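Local coordinates for protein acetyltransferase-like, GNAT family (Bacteroides thetaiotaomicron, PDB 3EY5) that probably transfers an acetyl group to an amine, as GNAT-family N-acetyltransferases do, at residues H51-F56 with I65-F70. Sequence-based numbering, arbitrary orientation.
Sequences HNNIIF and ITYWDF
His51 and Tyr67 face each other as a hydrogen-bonded pair in the antiparallel β-hairpin of strands 50-57 and 60-69, part of the central sheet of the GNAT fold, and illustrate how a cross-strand pair packs one face of a hairpin. His51 N reaches Tyr67 O at 2.8 Å, and Tyr67 N returns to His51 O; Asn53 and Ile65 repeat the exchange two residues on. The tight part lies over the Tyr67 ring. With CG set between the backbone N and the carbonyl carbon (chi1 71°), that ring swings across to the partner strand, where His51 CB sits over its face, 3.8 Å from the centroid, a CH-pi contact. The imidazole is nearly parallel but slid aside, His51 CD2 lying 3.5 Å from Tyr67 CE1. Toward the hairpin turn, Ile55 CG1 meets Ile65 CG2. Replacing Tyr67 by an alanine would probably leave His51 CB without its aromatic bed and set the imidazole freer to turn. The opposite face is sparser between the strands: Thr66 CG2 touches Asn52 OD1, which is buried without a polar partner, while Asn52 ND2 is hydrogen-bonded to Thr44 OG1 and Thr66 OG1 to His78 N. Looser still is the partly exposed end, where the imidazole edge only brushes Asp69 CB. The Asn53 amide lies almost parallel to the Tyr67 ring, ND2 giving Ile65 O a weak bond; a water O donates to Asn53 OD1 at 2.8 Å and pairs with Tyr67 OH at 2.6 Å.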
loop_
_atom_site.group_PDB
_atom_site.type_symbol
_atom_site.label_atom_id
_atom_site.label_comp_id
_atom_site.label_asym_id
_atom_site.label_seq_id
_atom_site.Cartn_x
_atom_site.Cartn_y
_atom_site.Cartn_z
ATOM N N HIS A 51 -6.194 8.214 0.371
ATOM C CA HIS A 51 -6.459 8.306 -1.050
ATOM C C HIS A 51 -6.599 6.923 -1.667
ATOM O O HIS A 51 -5.666 6.103 -1.622
ATOM C CB HIS A 51 -5.339 9.062 -1.760
ATOM C CG HIS A 51 -5.126 10.453 -1.252
ATOM N ND1 HIS A 51 -5.797 11.542 -1.765
ATOM C CD2 HIS A 51 -4.325 10.933 -0.271
ATOM C CE1 HIS A 51 -5.414 12.639 -1.131
ATOM N NE2 HIS A 51 -4.528 12.293 -0.214
ATOM N N ASN A 52 -7.772 6.684 -2.239
ATOM C CA ASN A 52 -8.056 5.448 -2.955
ATOM C C ASN A 52 -7.976 5.705 -4.462
ATOM O O ASN A 52 -8.666 6.585 -4.976
ATOM C CB ASN A 52 -9.461 4.960 -2.555
ATOM C CG ASN A 52 -9.668 3.482 -2.811
ATOM O OD1 ASN A 52 -9.015 2.880 -3.689
ATOM N ND2 ASN A 52 -10.582 2.868 -2.023
ATOM N N ASN A 53 -7.116 4.971 -5.164
ATOM C CA ASN A 53 -6.888 5.236 -6.574
ATOM C C ASN A 53 -6.970 4.013 -7.443
ATOM O O ASN A 53 -6.450 2.953 -7.079
ATOM C CB ASN A 53 -5.513 5.881 -6.825
ATOM C CG ASN A 53 -5.232 7.047 -5.912
ATOM O OD1 ASN A 53 -5.331 8.209 -6.323
ATOM N ND2 ASN A 53 -4.826 6.746 -4.659
ATOM N N ILE A 54 -7.598 4.176 -8.610
ATOM C CA ILE A 54 -7.620 3.123 -9.623
ATOM C C ILE A 54 -6.433 3.379 -10.551
ATOM O O ILE A 54 -6.017 4.536 -10.795
ATOM C CB ILE A 54 -9.007 2.996 -10.348
ATOM C CG1 ILE A 54 -8.953 1.933 -11.435
ATOM C CG2 ILE A 54 -9.420 4.316 -10.966
ATOM C CD1 ILE A 54 -10.321 1.522 -11.959
ATOM N N ILE A 55 -5.841 2.298 -11.011
ATOM C CA ILE A 55 -4.701 2.398 -11.878
ATOM C C ILE A 55 -5.187 2.043 -13.291
ATOM O O ILE A 55 -5.820 1.002 -13.491
ATOM C CB ILE A 55 -3.574 1.453 -11.429
ATOM C CG1 ILE A 55 -3.117 1.776 -9.983
ATOM C CG2 ILE A 55 -2.420 1.553 -12.367
ATOM C CD1 ILE A 55 -2.313 0.688 -9.419
ATOM N N PHE A 56 -4.910 2.919 -14.249
ATOM C CA PHE A 56 -5.280 2.669 -15.628
ATOM C C PHE A 56 -4.098 2.389 -16.516
ATOM O O PHE A 56 -3.020 2.925 -16.311
ATOM C CB PHE A 56 -6.012 3.872 -16.196
ATOM C CG PHE A 56 -7.384 4.058 -15.648
ATOM C CD1 PHE A 56 -7.589 4.807 -14.498
ATOM C CD2 PHE A 56 -8.478 3.504 -16.296
ATOM C CE1 PHE A 56 -8.878 4.982 -13.997
ATOM C CE2 PHE A 56 -9.764 3.684 -15.801
ATOM C CZ PHE A 56 -9.960 4.422 -14.648
ATOM N N ILE A 65 -4.471 1.313 -5.897
ATOM C CA ILE A 65 -3.492 1.547 -4.876
ATOM C C ILE A 65 -4.137 2.506 -3.925
ATOM O O ILE A 65 -4.853 3.435 -4.327
ATOM C CB ILE A 65 -2.163 2.161 -5.470
ATOM C CG1 ILE A 65 -1.171 2.563 -4.361
ATOM C CG2 ILE A 65 -2.456 3.392 -6.344
ATOM C CD1 ILE A 65 0.286 2.319 -4.756
ATOM N N THR A 66 -3.904 2.281 -2.651
ATOM C CA THR A 66 -4.421 3.170 -1.634
ATOM C C THR A 66 -3.198 3.658 -0.888
ATOM O O THR A 66 -2.224 2.904 -0.708
ATOM C CB THR A 66 -5.363 2.394 -0.629
ATOM O OG1 THR A 66 -4.633 1.339 0.015
ATOM C CG2 THR A 66 -6.455 1.774 -1.357
ATOM N N TYR A 67 -3.217 4.925 -0.515
ATOM C CA TYR A 67 -2.121 5.479 0.218
ATOM C C TYR A 67 -2.581 6.615 1.120
ATOM O O TYR A 67 -3.643 7.235 0.929
ATOM C CB TYR A 67 -0.988 5.919 -0.740
ATOM C CG TYR A 67 -1.328 7.131 -1.560
ATOM C CD1 TYR A 67 -1.190 8.404 -1.027
ATOM C CD2 TYR A 67 -1.819 7.006 -2.872
ATOM C CE1 TYR A 67 -1.514 9.526 -1.756
ATOM C CE2 TYR A 67 -2.153 8.153 -3.633
ATOM C CZ TYR A 67 -2.007 9.397 -3.050
ATOM O OH TYR A 67 -2.310 10.527 -3.744
ATOM N N TRP A 68 -1.751 6.883 2.114
ATOM C CA TRP A 68 -1.946 7.998 2.999
ATOM C C TRP A 68 -0.885 9.056 2.737
ATOM O O TRP A 68 0.301 8.763 2.509
ATOM C CB TRP A 68 -1.819 7.558 4.441
ATOM C CG TRP A 68 -2.816 6.557 4.850
ATOM C CD1 TRP A 68 -2.836 5.228 4.489
ATOM C CD2 TRP A 68 -3.944 6.767 5.706
ATOM N NE1 TRP A 68 -3.901 4.608 5.053
ATOM C CE2 TRP A 68 -4.607 5.523 5.813
ATOM C CE3 TRP A 68 -4.476 7.894 6.375
ATOM C CZ2 TRP A 68 -5.753 5.350 6.594
ATOM C CZ3 TRP A 68 -5.636 7.731 7.151
ATOM C CH2 TRP A 68 -6.259 6.469 7.253
ATOM N N ASP A 69 -1.348 10.292 2.845
ATOM C CA ASP A 69 -0.540 11.484 2.734
ATOM C C ASP A 69 -0.197 11.949 4.167
ATOM O O ASP A 69 -1.093 12.301 4.927
ATOM C CB ASP A 69 -1.386 12.502 1.970
ATOM C CG ASP A 69 -0.802 13.917 1.983
ATOM O OD1 ASP A 69 0.433 14.102 2.224
ATOM O OD2 ASP A 69 -1.602 14.864 1.729
ATOM N N PHE A 70 1.088 11.931 4.533
ATOM C CA PHE A 70 1.569 12.379 5.855
ATOM C C PHE A 70 2.542 13.561 5.774
ATOM O O PHE A 70 3.461 13.679 6.592
ATOM C CB PHE A 70 2.272 11.251 6.629
ATOM C CG PHE A 70 1.360 10.163 7.108
ATOM C CD1 PHE A 70 1.382 8.912 6.513
ATOM C CD2 PHE A 70 0.484 10.375 8.171
ATOM C CE1 PHE A 70 0.547 7.890 6.970
ATOM C CE2 PHE A 70 -0.361 9.358 8.616
ATOM C CZ PHE A 70 -0.324 8.115 8.004
HETATM O O HOH W 1 -4.429 10.661 -5.299
#